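Local coordinates for protein toluene, o-xylene monooxygenase oxygenase subunit (PDB 2INC) that forms one chain of the six-chain oxygenase component of a monooxygenase that probably hydroxylates toluene, o-xylene and related aromatics with molecular oxygen, at residues W39-D42 and S43-M47; I138-A141 and S142-N146; E197-E200 and K201-A205; D72-V75 and Y76-N80. One frame throughout, in Å; residues are numbered along the deposited sequence.

Interaction 1. Residues W39-D42 and S43-M47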
ATOM      1  N   TRP B  39      -0.549  21.050  33.275  1.00 32.79           N
ATOM      2  CA  TRP B  39       0.740  20.645  32.711  1.00 31.45           C
ATOM      3  C   TRP B  39       1.698  20.231  33.814  1.00 32.05           C
ATOM      4  O   TRP B  39       1.575  20.693  34.939  1.00 32.95           O
ATOM      5  CB  TRP B  39       1.339  21.822  31.918  1.00 31.95           C
ATOM      6  CG  TRP B  39       0.320  22.358  30.896  1.00 29.49           C
ATOM      7  CD1 TRP B  39      -0.364  23.546  30.939  1.00 32.26           C
ATOM      8  CD2 TRP B  39      -0.164  21.665  29.757  1.00 31.05           C
ATOM      9  NE1 TRP B  39      -1.217  23.636  29.848  1.00 31.60           N
ATOM     10  CE2 TRP B  39      -1.096  22.518  29.100  1.00 30.61           C
ATOM     11  CE3 TRP B  39       0.115  20.412  29.208  1.00 28.39           C
ATOM     12  CZ2 TRP B  39      -1.802  22.125  27.958  1.00 32.23           C
ATOM     13  CZ3 TRP B  39      -0.519  20.052  28.031  1.00 32.38           C
ATOM     14  CH2 TRP B  39      -1.477  20.901  27.431  1.00 29.67           C
ATOM     15  N   GLU B  40       2.661  19.376  33.484  1.00 33.28           N
ATOM     16  CA  GLU B  40       3.479  18.688  34.492  1.00 34.00           C
ATOM     17  C   GLU B  40       4.657  19.566  34.944  1.00 35.09           C
ATOM     18  O   GLU B  40       5.834  19.158  34.830  1.00 35.14           O
ATOM     19  CB  GLU B  40       3.983  17.355  33.908  1.00 35.19           C
ATOM     20  CG  GLU B  40       4.622  16.345  34.890  1.00 33.67           C
ATOM     21  CD  GLU B  40       3.611  15.694  35.831  1.00 36.52           C
ATOM     22  OE1 GLU B  40       2.695  15.028  35.310  1.00 38.34           O
ATOM     23  OE2 GLU B  40       3.760  15.814  37.093  1.00 36.27           O
ATOM     24  N   LEU B  41       4.335  20.756  35.456  1.00 34.67           N
ATOM     25  CA  LEU B  41       5.345  21.770  35.809  1.00 34.95           C
ATOM     26  C   LEU B  41       4.720  22.594  36.915  1.00 34.61           C
ATOM     27  O   LEU B  41       3.664  22.238  37.393  1.00 33.50           O
ATOM     28  CB  LEU B  41       5.674  22.699  34.596  1.00 35.16           C
ATOM     29  CG  LEU B  41       6.411  22.050  33.417  1.00 39.40           C
ATOM     30  CD1 LEU B  41       6.276  22.871  32.179  1.00 39.79           C
ATOM     31  CD2 LEU B  41       7.880  21.738  33.683  1.00 42.08           C
ATOM     32  N   ASP B  42       5.382  23.673  37.336  1.00 34.72           N
ATOM     33  CA  ASP B  42       4.832  24.572  38.344  1.00 36.23           C
ATOM     34  C   ASP B  42       3.421  25.059  37.945  1.00 36.10           C
ATOM     35  O   ASP B  42       3.156  25.369  36.774  1.00 35.39           O
ATOM     36  CB  ASP B  42       5.760  25.760  38.583  1.00 35.56           C
ATOM     37  CG  ASP B  42       5.232  26.707  39.649  1.00 40.13           C
ATOM     38  OD1 ASP B  42       5.783  26.713  40.780  1.00 38.77           O
ATOM     39  OD2 ASP B  42       4.288  27.490  39.365  1.00 41.97           O
ATOM     40  N   SER B  43       2.522  25.111  38.919  1.00 37.05           N
ATOM     41  CA  SER B  43       1.107  25.351  38.637  1.00 37.80           C
ATOM     42  C   SER B  43       0.799  26.806  38.340  1.00 38.34           C
ATOM     43  O   SER B  43      -0.309  27.129  37.946  1.00 38.37           O
ATOM     44  CB  SER B  43       0.254  24.887  39.812  1.00 38.74           C
ATOM     45  OG  SER B  43       0.539  25.701  40.946  1.00 38.56           O
ATOM     46  N   ASN B  44       1.772  27.690  38.526  1.00 40.25           N
ATOM     47  CA  ASN B  44       1.539  29.133  38.312  1.00 41.91           C
ATOM     48  C   ASN B  44       2.097  29.689  36.979  1.00 41.02           C
ATOM     49  O   ASN B  44       1.932  30.870  36.689  1.00 41.34           O
ATOM     50  CB  ASN B  44       2.055  29.984  39.486  1.00 42.87           C
ATOM     51  CG  ASN B  44       1.365  29.657  40.786  1.00 45.42           C
ATOM     52  OD1 ASN B  44       2.017  29.191  41.730  1.00 53.13           O
ATOM     53  ND2 ASN B  44       0.042  29.789  40.824  1.00 43.07           N
ATOM     54  N   LEU B  45       2.677  28.840  36.143  1.00 41.19           N
ATOM     55  CA  LEU B  45       3.123  29.270  34.799  1.00 40.15           C
ATOM     56  C   LEU B  45       1.999  29.923  33.994  1.00 38.85           C
ATOM     57  O   LEU B  45       0.851  29.518  34.127  1.00 38.09           O
ATOM     58  CB  LEU B  45       3.626  28.071  33.973  1.00 41.88           C
ATOM     59  CG  LEU B  45       5.076  27.625  34.134  1.00 42.13           C
ATOM     60  CD1 LEU B  45       5.253  26.277  33.408  1.00 44.57           C
ATOM     61  CD2 LEU B  45       5.993  28.677  33.568  1.00 44.74           C
ATOM     62  N   PRO B  46       2.326  30.925  33.129  1.00 38.78           N
ATOM     63  CA  PRO B  46       1.274  31.520  32.252  1.00 38.21           C
ATOM     64  C   PRO B  46       0.394  30.481  31.513  1.00 36.67           C
ATOM     65  O   PRO B  46      -0.828  30.655  31.513  1.00 36.42           O
ATOM     66  CB  PRO B  46       2.090  32.379  31.279  1.00 38.93           C
ATOM     67  CG  PRO B  46       3.264  32.822  32.124  1.00 39.03           C
ATOM     68  CD  PRO B  46       3.639  31.579  32.925  1.00 39.17           C
ATOM     69  N   MET B  47       0.973  29.384  30.967  1.00 35.67           N
ATOM     70  CA  MET B  47       0.135  28.410  30.242  1.00 33.79           C
ATOM     71  C   MET B  47      -0.807  27.638  31.131  1.00 34.01           C
ATOM     72  O   MET B  47      -1.861  27.188  30.673  1.00 33.89           O
ATOM     73  CB  MET B  47       0.986  27.416  29.434  1.00 34.23           C
ATOM     74  CG  MET B  47       0.274  26.751  28.225  1.00 32.31           C
ATOM     75  SD  MET B  47       0.014  28.000  26.919  1.00 33.58           S
ATOM     76  CE  MET B  47       1.655  28.307  26.278  1.00 32.38           C
TER
HETATM   77  O   HOH W   1       5.126  28.721  42.078  1.00 44.53           O

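Interaction 2. Residues I138-A141 and S142-N146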
ATOM      1  N   ILE B 138      -7.351  24.740  22.471  1.00 30.59           N
ATOM      2  CA  ILE B 138      -8.016  25.031  23.772  1.00 31.31           C
ATOM      3  C   ILE B 138      -9.291  24.172  23.989  1.00 32.04           C
ATOM      4  O   ILE B 138      -9.856  24.190  25.092  1.00 33.13           O
ATOM      5  CB  ILE B 138      -8.322  26.552  23.831  1.00 31.47           C
ATOM      6  CG1 ILE B 138      -8.564  27.122  25.246  1.00 28.94           C
ATOM      7  CG2 ILE B 138      -9.467  26.902  22.865  1.00 32.26           C
ATOM      8  CD1 ILE B 138      -7.366  26.993  26.242  1.00 29.76           C
ATOM      9  N   ALA B 139      -9.730  23.421  22.988  1.00 31.32           N
ATOM     10  CA  ALA B 139     -10.926  22.554  23.200  1.00 32.75           C
ATOM     11  C   ALA B 139     -10.670  21.521  24.310  1.00 32.69           C
ATOM     12  O   ALA B 139      -9.539  21.024  24.458  1.00 31.07           O
ATOM     13  CB  ALA B 139     -11.322  21.810  21.911  1.00 32.31           C
ATOM     14  N   PRO B 140     -11.734  21.157  25.082  1.00 33.95           N
ATOM     15  CA  PRO B 140     -11.543  20.185  26.161  1.00 33.51           C
ATOM     16  C   PRO B 140     -11.601  18.660  25.881  1.00 33.92           C
ATOM     17  O   PRO B 140     -11.588  17.893  26.850  1.00 35.25           O
ATOM     18  CB  PRO B 140     -12.673  20.545  27.129  1.00 33.71           C
ATOM     19  CG  PRO B 140     -13.787  20.990  26.202  1.00 35.61           C
ATOM     20  CD  PRO B 140     -13.133  21.654  25.035  1.00 33.54           C
ATOM     21  N   ALA B 141     -11.699  18.207  24.637  1.00 32.55           N
ATOM     22  CA  ALA B 141     -11.780  16.795  24.293  1.00 31.37           C
ATOM     23  C   ALA B 141     -11.066  16.626  22.960  1.00 32.07           C
ATOM     24  O   ALA B 141     -11.250  17.453  22.042  1.00 31.89           O
ATOM     25  CB  ALA B 141     -13.173  16.383  24.120  1.00 31.70           C
ATOM     26  N   SER B 142     -10.327  15.527  22.819  1.00 30.70           N
ATOM     27  CA  SER B 142      -9.620  15.221  21.565  1.00 31.94           C
ATOM     28  C   SER B 142     -10.532  15.084  20.345  1.00 32.49           C
ATOM     29  O   SER B 142     -10.139  15.414  19.209  1.00 31.41           O
ATOM     30  CB  SER B 142      -8.708  14.000  21.755  1.00 32.62           C
ATOM     31  OG  SER B 142      -9.464  12.862  22.143  1.00 33.96           O
ATOM     32  N   THR B 143     -11.757  14.634  20.530  1.00 31.02           N
ATOM     33  CA  THR B 143     -12.662  14.511  19.391  1.00 31.75           C
ATOM     34  C   THR B 143     -13.177  15.895  18.944  1.00 32.31           C
ATOM     35  O   THR B 143     -13.435  16.082  17.757  1.00 33.27           O
ATOM     36  CB  THR B 143     -13.891  13.625  19.676  1.00 30.93           C
ATOM     37  OG1 THR B 143     -14.445  14.031  20.939  1.00 32.08           O
ATOM     38  CG2 THR B 143     -13.498  12.138  19.700  1.00 32.18           C
ATOM     39  N   ILE B 144     -13.259  16.861  19.861  1.00 32.58           N
ATOM     40  CA  ILE B 144     -13.599  18.244  19.484  1.00 31.89           C
ATOM     41  C   ILE B 144     -12.357  18.839  18.797  1.00 30.54           C
ATOM     42  O   ILE B 144     -12.464  19.389  17.700  1.00 29.88           O
ATOM     43  CB  ILE B 144     -13.953  19.096  20.692  1.00 30.96           C
ATOM     44  CG1 ILE B 144     -15.202  18.557  21.376  1.00 31.43           C
ATOM     45  CG2 ILE B 144     -14.234  20.556  20.283  1.00 31.39           C
ATOM     46  CD1 ILE B 144     -15.409  19.256  22.770  1.00 31.59           C
ATOM     47  N   THR B 145     -11.197  18.729  19.430  1.00 29.92           N
ATOM     48  CA  THR B 145      -9.936  19.141  18.775  1.00 30.03           C
ATOM     49  C   THR B 145      -9.730  18.613  17.330  1.00 30.82           C
ATOM     50  O   THR B 145      -9.331  19.384  16.438  1.00 31.44           O
ATOM     51  CB  THR B 145      -8.705  18.762  19.630  1.00 29.99           C
ATOM     52  OG1 THR B 145      -8.677  19.599  20.769  1.00 31.96           O
ATOM     53  CG2 THR B 145      -7.417  18.937  18.800  1.00 30.30           C
ATOM     54  N   ASN B 146     -10.006  17.332  17.073  1.00 30.69           N
ATOM     55  CA  ASN B 146      -9.778  16.798  15.744  1.00 31.47           C
ATOM     56  C   ASN B 146     -10.687  17.425  14.684  1.00 31.36           C
ATOM     57  O   ASN B 146     -10.225  17.666  13.586  1.00 32.56           O
ATOM     58  CB  ASN B 146      -9.908  15.295  15.706  1.00 30.95           C
ATOM     59  CG  ASN B 146      -8.784  14.577  16.409  1.00 34.03           C
ATOM     60  OD1 ASN B 146      -8.811  13.354  16.492  1.00 39.32           O
ATOM     61  ND2 ASN B 146      -7.795  15.329  16.932  1.00 31.58           N
TER

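Interaction 3. Residues E197-E200 and K201-A205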
ATOM      1  N   GLU B 197     -13.051  43.753  10.974  1.00 33.98           N
ATOM      2  CA  GLU B 197     -13.365  44.025  12.382  1.00 35.38           C
ATOM      3  C   GLU B 197     -13.876  42.778  13.053  1.00 35.66           C
ATOM      4  O   GLU B 197     -13.411  42.435  14.138  1.00 36.68           O
ATOM      5  CB  GLU B 197     -14.420  45.153  12.506  1.00 35.91           C
ATOM      6  CG  GLU B 197     -14.805  45.465  13.972  1.00 36.22           C
ATOM      7  CD  GLU B 197     -15.652  46.716  14.136  1.00 39.40           C
ATOM      8  OE1 GLU B 197     -16.130  47.317  13.134  1.00 41.78           O
ATOM      9  OE2 GLU B 197     -15.879  47.084  15.299  1.00 46.52           O
ATOM     10  N   LEU B 198     -14.850  42.115  12.431  1.00 33.66           N
ATOM     11  CA  LEU B 198     -15.392  40.874  12.970  1.00 34.28           C
ATOM     12  C   LEU B 198     -14.287  39.820  13.275  1.00 34.76           C
ATOM     13  O   LEU B 198     -14.154  39.349  14.403  1.00 35.69           O
ATOM     14  CB  LEU B 198     -16.358  40.291  11.962  1.00 33.74           C
ATOM     15  CG  LEU B 198     -16.911  38.905  12.340  1.00 37.01           C
ATOM     16  CD1 LEU B 198     -17.605  38.821  13.744  1.00 34.98           C
ATOM     17  CD2 LEU B 198     -17.832  38.410  11.238  1.00 37.74           C
ATOM     18  N   ILE B 199     -13.494  39.471  12.268  1.00 33.22           N
ATOM     19  CA  ILE B 199     -12.476  38.448  12.468  1.00 34.40           C
ATOM     20  C   ILE B 199     -11.342  38.952  13.410  1.00 33.68           C
ATOM     21  O   ILE B 199     -10.874  38.167  14.225  1.00 33.90           O
ATOM     22  CB  ILE B 199     -11.932  37.880  11.131  1.00 33.43           C
ATOM     23  CG1 ILE B 199     -11.212  36.530  11.368  1.00 36.42           C
ATOM     24  CG2 ILE B 199     -10.888  38.798  10.570  1.00 37.25           C
ATOM     25  CD1 ILE B 199     -12.066  35.375  12.083  1.00 40.69           C
ATOM     26  N   GLU B 200     -10.873  40.215  13.334  1.00 33.52           N
ATOM     27  CA  GLU B 200      -9.857  40.614  14.319  1.00 33.02           C
ATOM     28  C   GLU B 200     -10.329  40.492  15.761  1.00 33.95           C
ATOM     29  O   GLU B 200      -9.554  40.048  16.626  1.00 31.85           O
ATOM     30  CB  GLU B 200      -9.351  42.030  14.096  1.00 34.61           C
ATOM     31  CG  GLU B 200      -8.509  42.111  12.819  1.00 32.85           C
ATOM     32  CD  GLU B 200      -7.977  43.529  12.543  1.00 40.78           C
ATOM     33  OE1 GLU B 200      -8.194  44.462  13.359  1.00 39.08           O
ATOM     34  OE2 GLU B 200      -7.337  43.689  11.488  1.00 37.02           O
ATOM     35  N   LYS B 201     -11.571  40.919  16.037  1.00 33.58           N
ATOM     36  CA  LYS B 201     -12.126  40.775  17.393  1.00 34.92           C
ATOM     37  C   LYS B 201     -12.352  39.332  17.797  1.00 35.33           C
ATOM     38  O   LYS B 201     -12.003  38.935  18.937  1.00 35.59           O
ATOM     39  CB  LYS B 201     -13.432  41.564  17.548  1.00 34.80           C
ATOM     40  CG  LYS B 201     -13.151  43.092  17.509  1.00 33.90           C
ATOM     41  CD  LYS B 201     -14.452  43.881  17.713  1.00 35.27           C
ATOM     42  CE  LYS B 201     -14.044  45.347  17.935  1.00 38.58           C
ATOM     43  NZ  LYS B 201     -15.201  46.350  17.948  1.00 39.20           N
ATOM     44  N   ALA B 202     -12.934  38.550  16.880  1.00 35.65           N
ATOM     45  CA  ALA B 202     -13.161  37.108  17.123  1.00 33.22           C
ATOM     46  C   ALA B 202     -11.831  36.390  17.421  1.00 33.48           C
ATOM     47  O   ALA B 202     -11.782  35.531  18.270  1.00 32.65           O
ATOM     48  CB  ALA B 202     -13.905  36.441  15.966  1.00 34.20           C
ATOM     49  N   LEU B 203     -10.723  36.796  16.797  1.00 33.10           N
ATOM     50  CA  LEU B 203      -9.449  36.148  17.035  1.00 32.73           C
ATOM     51  C   LEU B 203      -8.872  36.334  18.429  1.00 32.88           C
ATOM     52  O   LEU B 203      -7.874  35.666  18.782  1.00 32.87           O
ATOM     53  CB  LEU B 203      -8.415  36.564  15.960  1.00 32.61           C
ATOM     54  CG  LEU B 203      -8.685  35.921  14.574  1.00 33.05           C
ATOM     55  CD1 LEU B 203      -7.616  36.481  13.609  1.00 32.39           C
ATOM     56  CD2 LEU B 203      -8.532  34.470  14.700  1.00 35.82           C
ATOM     57  N   ILE B 204      -9.439  37.263  19.203  1.00 32.53           N
ATOM     58  CA  ILE B 204      -8.999  37.441  20.594  1.00 32.91           C
ATOM     59  C   ILE B 204     -10.029  36.984  21.620  1.00 33.69           C
ATOM     60  O   ILE B 204      -9.913  37.272  22.835  1.00 33.21           O
ATOM     61  CB  ILE B 204      -8.438  38.860  20.849  1.00 33.64           C
ATOM     62  CG1 ILE B 204      -9.522  39.925  20.714  1.00 34.94           C
ATOM     63  CG2 ILE B 204      -7.256  39.118  19.878  1.00 34.24           C
ATOM     64  CD1 ILE B 204      -9.064  41.285  21.176  1.00 37.68           C
ATOM     65  N   ALA B 205     -11.010  36.205  21.169  1.00 32.88           N
ATOM     66  CA  ALA B 205     -11.973  35.591  22.087  1.00 33.66           C
ATOM     67  C   ALA B 205     -11.379  34.239  22.585  1.00 34.52           C
ATOM     68  O   ALA B 205     -11.505  33.232  21.866  1.00 33.45           O
ATOM     69  CB  ALA B 205     -13.250  35.315  21.323  1.00 33.59           C
TER

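Interaction 4. Residues D72-V75 and Y76-N80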
ATOM      1  N   ASP B  72     -19.146  13.094  10.872  1.00 37.99           N
ATOM      2  CA  ASP B  72     -18.463  12.570   9.696  1.00 37.18           C
ATOM      3  C   ASP B  72     -17.377  11.525  10.062  1.00 36.82           C
ATOM      4  O   ASP B  72     -16.870  10.853   9.198  1.00 37.75           O
ATOM      5  CB  ASP B  72     -17.820  13.729   8.884  1.00 38.34           C
ATOM      6  CG  ASP B  72     -18.856  14.591   8.140  1.00 39.82           C
ATOM      7  OD1 ASP B  72     -19.631  15.328   8.807  1.00 42.62           O
ATOM      8  OD2 ASP B  72     -18.894  14.543   6.891  1.00 44.32           O
ATOM      9  N   GLN B  73     -17.017  11.406  11.339  1.00 36.57           N
ATOM     10  CA  GLN B  73     -16.054  10.394  11.814  1.00 36.46           C
ATOM     11  C   GLN B  73     -14.693  10.485  11.147  1.00 34.46           C
ATOM     12  O   GLN B  73     -14.028   9.489  10.928  1.00 34.71           O
ATOM     13  CB  GLN B  73     -16.618   8.969  11.668  1.00 36.97           C
ATOM     14  CG  GLN B  73     -17.876   8.810  12.508  1.00 42.44           C
ATOM     15  CD  GLN B  73     -18.425   7.401  12.594  1.00 51.84           C
ATOM     16  OE1 GLN B  73     -19.650   7.227  12.661  1.00 59.26           O
ATOM     17  NE2 GLN B  73     -17.556   6.390  12.589  1.00 54.06           N
ATOM     18  N   LEU B  74     -14.248  11.694  10.851  1.00 32.63           N
ATOM     19  CA  LEU B  74     -13.024  11.836  10.089  1.00 33.68           C
ATOM     20  C   LEU B  74     -11.853  11.421  10.944  1.00 32.15           C
ATOM     21  O   LEU B  74     -11.798  11.723  12.143  1.00 34.48           O
ATOM     22  CB  LEU B  74     -12.801  13.304   9.707  1.00 33.50           C
ATOM     23  CG  LEU B  74     -13.553  13.820   8.508  1.00 36.16           C
ATOM     24  CD1 LEU B  74     -13.134  15.342   8.371  1.00 40.61           C
ATOM     25  CD2 LEU B  74     -13.088  13.028   7.303  1.00 40.38           C
ATOM     26  N   VAL B  75     -10.915  10.749  10.304  1.00 32.56           N
ATOM     27  CA  VAL B  75      -9.611  10.529  10.867  1.00 31.87           C
ATOM     28  C   VAL B  75      -8.657  10.984   9.794  1.00 32.13           C
ATOM     29  O   VAL B  75      -9.061  11.229   8.668  1.00 33.19           O
ATOM     30  CB  VAL B  75      -9.315   9.058  11.255  1.00 30.50           C
ATOM     31  CG1 VAL B  75     -10.342   8.574  12.329  1.00 32.67           C
ATOM     32  CG2 VAL B  75      -9.290   8.112  10.034  1.00 29.30           C
ATOM     33  N   TYR B  76      -7.401  11.080  10.160  1.00 31.87           N
ATOM     34  CA  TYR B  76      -6.404  11.573   9.229  1.00 32.31           C
ATOM     35  C   TYR B  76      -6.424  10.777   7.924  1.00 33.17           C
ATOM     36  O   TYR B  76      -6.380  11.355   6.837  1.00 34.23           O
ATOM     37  CB  TYR B  76      -5.077  11.422   9.878  1.00 31.62           C
ATOM     38  CG  TYR B  76      -3.907  11.889   9.025  1.00 31.33           C
ATOM     39  CD1 TYR B  76      -3.253  10.992   8.151  1.00 28.35           C
ATOM     40  CD2 TYR B  76      -3.454  13.194   9.137  1.00 31.01           C
ATOM     41  CE1 TYR B  76      -2.170  11.428   7.351  1.00 30.18           C
ATOM     42  CE2 TYR B  76      -2.343  13.637   8.413  1.00 30.26           C
ATOM     43  CZ  TYR B  76      -1.708  12.748   7.530  1.00 29.95           C
ATOM     44  OH  TYR B  76      -0.610  13.273   6.846  1.00 30.45           O
ATOM     45  N   ARG B  77      -6.531   9.450   8.021  1.00 32.94           N
ATOM     46  CA  ARG B  77      -6.455   8.616   6.835  1.00 32.71           C
ATOM     47  C   ARG B  77      -7.619   8.917   5.897  1.00 32.88           C
ATOM     48  O   ARG B  77      -7.440   8.982   4.676  1.00 33.48           O
ATOM     49  CB  ARG B  77      -6.429   7.143   7.239  1.00 34.23           C
ATOM     50  CG  ARG B  77      -6.249   6.201   6.086  1.00 34.65           C
ATOM     51  CD  ARG B  77      -6.387   4.755   6.634  1.00 36.51           C
ATOM     52  NE  ARG B  77      -7.759   4.470   7.064  1.00 37.43           N
ATOM     53  CZ  ARG B  77      -8.770   4.171   6.243  1.00 42.19           C
ATOM     54  NH1 ARG B  77      -8.586   4.086   4.915  1.00 41.69           N
ATOM     55  NH2 ARG B  77      -9.978   3.914   6.743  1.00 39.99           N
ATOM     56  N   THR B  78      -8.816   9.089   6.473  1.00 33.55           N
ATOM     57  CA  THR B  78     -10.021   9.256   5.646  1.00 33.84           C
ATOM     58  C   THR B  78     -10.140  10.739   5.183  1.00 33.31           C
ATOM     59  O   THR B  78     -10.621  11.006   4.088  1.00 31.97           O
ATOM     60  CB  THR B  78     -11.259   8.729   6.327  1.00 34.15           C
ATOM     61  OG1 THR B  78     -11.389   9.332   7.607  1.00 33.28           O
ATOM     62  CG2 THR B  78     -11.171   7.203   6.521  1.00 33.91           C
ATOM     63  N   TYR B  79      -9.589  11.671   5.949  1.00 32.27           N
ATOM     64  CA  TYR B  79      -9.489  13.075   5.532  1.00 32.05           C
ATOM     65  C   TYR B  79      -8.666  13.155   4.265  1.00 32.57           C
ATOM     66  O   TYR B  79      -9.071  13.800   3.295  1.00 32.15           O
ATOM     67  CB  TYR B  79      -8.814  13.944   6.617  1.00 31.54           C
ATOM     68  CG  TYR B  79      -8.638  15.401   6.153  1.00 32.54           C
ATOM     69  CD1 TYR B  79      -7.458  15.824   5.522  1.00 34.64           C
ATOM     70  CD2 TYR B  79      -9.667  16.335   6.321  1.00 31.47           C
ATOM     71  CE1 TYR B  79      -7.294  17.172   5.096  1.00 31.79           C
ATOM     72  CE2 TYR B  79      -9.530  17.647   5.881  1.00 32.27           C
ATOM     73  CZ  TYR B  79      -8.368  18.056   5.265  1.00 31.49           C
ATOM     74  OH  TYR B  79      -8.273  19.388   4.823  1.00 33.84           O
ATOM     75  N   ASN B  80      -7.484  12.534   4.253  1.00 34.85           N
ATOM     76  CA  ASN B  80      -6.626  12.660   3.064  1.00 34.81           C
ATOM     77  C   ASN B  80      -7.221  11.918   1.852  1.00 35.77           C
ATOM     78  O   ASN B  80      -7.122  12.399   0.700  1.00 36.19           O
ATOM     79  CB  ASN B  80      -5.220  12.187   3.313  1.00 35.91           C
ATOM     80  CG  ASN B  80      -4.409  13.117   4.201  1.00 39.54           C
ATOM     81  OD1 ASN B  80      -3.705  12.643   5.080  1.00 44.80           O
ATOM     82  ND2 ASN B  80      -4.468  14.414   3.961  1.00 34.79           N
TER
HETATM   83  O   HOH W   2     -13.060   8.030   9.036  1.00 37.06           O

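Interaction 1. Residues W39-D42 and S43-M47
Asp-42 sets its CG opposite the backbone N (chi1 -179°), which swings the carboxylate forward along the chain until OD2 accepts the amide N-H of Asn-44. The result is an Asx turn laid over a type I beta turn from Asp-42 to Leu-45, and it leads straight into helix 46-56. The bond from Asn-44 N to Asp-42 OD2 is short, 2.7 Å, and fairly straight at 158°; the donor comes to the anti side of the oxygen, 28° out of the carboxylate plane. Aspartate suits the place because its short arm reaches exactly two residues ahead. Its second oxygen, Asp-42 OD1, receives a water at 2.5 Å, and the same water donates to Asn-44 OD1 at 3.2 Å, giving the asparagine amide a use too. OD1 also bonds the backbone of the chain of another protein. From the helix that follows, Gln-48 NE2 bonds the carbonyls of both Trp-39 and Asp-42. Next to the turn, the methyl Leu-41 CD1 meets Leu-45 CD1 at 3.8 Å, a buried leucine pair. Leu-45 is the N-cap, and Pro-46, which has no N-H to satisfy, fits the first helical position. Met-47 meets the Trp-39 indole in two ways: its CG stands off the ring plane near the rim, 3.8 Å from Trp-39 NE1, while its carbonyl O sits at the edge, in the plane, 3.7 Å from that nitrogen.

Interaction 2. Residues I138-A141 and S142-N146
Ala-141 O and the first turn of helix 142-172 provide the hydrogen bonds of this contact. The carbonyl receives Thr-145 N at 2.9 Å, nearly straight (172° at the hydrogen) and nearly along the C=O axis, which is the first regular helical bond. Ile-144 N also approaches Ala-141 O, at 3.0 Å, but its 124° angle makes that bond weak. The N-cap residue is therefore held through its carbonyl, and alanine supplies no side-chain cap.

The apolar contacts converge on Ile-144. With CG1 opposite the carbonyl carbon (chi1 -63°) and CG2 opposite the backbone N, the two branches reach different loop residues: CG2 comes to 3.6 Å from Ala-139 CB, while CD1 reaches back to Ala-141 CB at 3.9 Å and to Pro-140 CD at 4.0 Å. Small alanines let the beta-branched chain come close to the loop backbone, and the proline ring restricts that backbone. A serine in place of Ile-144 would probably leave Ala-139, Pro-140 and Ala-141 without their apolar partner and open a gap between loop and helix.

The hydroxyls look to other parts of the chain. Thr-145 OG1 bonds His-136 O, at the end of the preceding helix, although it also lies 3.6 Å from Ala-139 CB. Thr-143 OG1 bonds Phe-68 O, and Ser-142 OG bonds Ser-25 O and Leu-28 N. Small hydroxyl side chains thus serve backbone groups in a buried setting. Taken together, this is a tight helix-loop-helix connection, in which helix 121-138 ends and helix 142-172 begins, within an all-helical fold of the ferritin clan.

Interaction 3. Residues E197-E200 and K201-A205
The flat carboxylate of Glu-197 is held by two lysines, one to each oxygen. Lys-201 NZ comes to its edge, 2.8 Å from Glu-197 OE2, on the anti lone pair that faces away from the other oxygen, and Lys-291 of helix 274-299 forms a salt bridge with OE1.

The two side chains of the i to i+4 pair run alongside each other and point the same way. Glu-197 has CG opposite its backbone N (chi1 179°), Lys-201 has CG opposite its carbonyl carbon (chi1 -69°), and both chains are extended beyond; this brings the ends together while the methylenes touch, Glu-197 CG lying 4.0 Å from Lys-201 CE. Long, flexible side chains suit this bridging of one helical turn. An alanine in place of Lys-201 would probably leave Glu-197 OE2 without its charge partner and let the carboxylate turn toward Lys-291 alone.

Behind the ion pair, in the backbone, the helix holds itself: Lys-201 N bonds Glu-197 O at 3.0 Å, Ala-202 N bonds Leu-198 O at 2.9 Å, and Leu-203 N bonds Ile-199 O at 2.9 Å. The last bond is the most bent of the three (147°), close to the type I turn from Ala-202 to Ala-205. On the buried flank Ile-199 CG1 packs on Leu-203 CG at 4.1 Å, and Ile-199 also meets helices 121-138 and 208-237. Glu-200, by contrast, bonds Arg-196 and a neighbouring protein chain.

The chemistry implies a carboxylate whose negative charge is shared between its own helix and helix 274-299; with two cationic partners, Glu-197 is likely to remain ionised.

Interaction 4. Residues D72-V75 and Y76-N80
Val-75 and Thr-78 bond in both directions where helix 76-99 begins. The amide Val-75 N donates to Thr-78 OG1 at 3.1 Å and almost straight (171°), and Thr-78 N returns a weak bond to Val-75 O. That carbonyl is met more firmly by Tyr-79 N, 2.8 Å away, the first regular bond of the helix. Thr-78 can reach back because its OG1 sits between the backbone N and the carbonyl carbon (chi1 54°). Against this hydroxyl lies the methyl Val-75 CG2, 3.4 Å from Thr-78 OG1.

Just outside, Leu-74 CD1 touches Tyr-79 CD2 at the ring edge, 4.1 Å away. Water 2 links the loop to the helix, donating to Gln-73 O at 2.6 Å and bonding Thr-78 OG1 at the same distance.

Farther out, Asp-70 OD1 receives Leu-74 N and fixes the loop, and Tyr-79 OH bonds Asp-154 and an aromatic side chain of a neighbouring protein chain.

Threonine at the third helical position supplies one half of a capping box; valine, the N-cap, cannot return the side-chain bond. Leu-74 just before the cap and Tyr-79 at the fourth helical position make the hydrophobic staple that often accompanies such helix N-termini.

How the interactions relate
From the N terminus the order is interaction 1 (39-47), interaction 4 (72-80), interaction 2 (138-146) and interaction 3 (197-205). Each is local, closing only a turn, and they follow in series without nesting or crossing. The first three start helices 46-56, 76-99 and 142-172; interaction 3 lies toward the C-terminal end of helix 190-202. None touches another, but their surroundings connect them. Interactions 2 and 4, with nearest atoms about 5 Å apart, both pack on Tyr-21 of helix 20-25. Helix 46-56, begun at interaction 1, packs against interaction 2, and helix 208-237 meets interactions 2 and 3. Interactions 3 and 4 lie on opposite sides of the chain's centre, about 29 Å apart between centres.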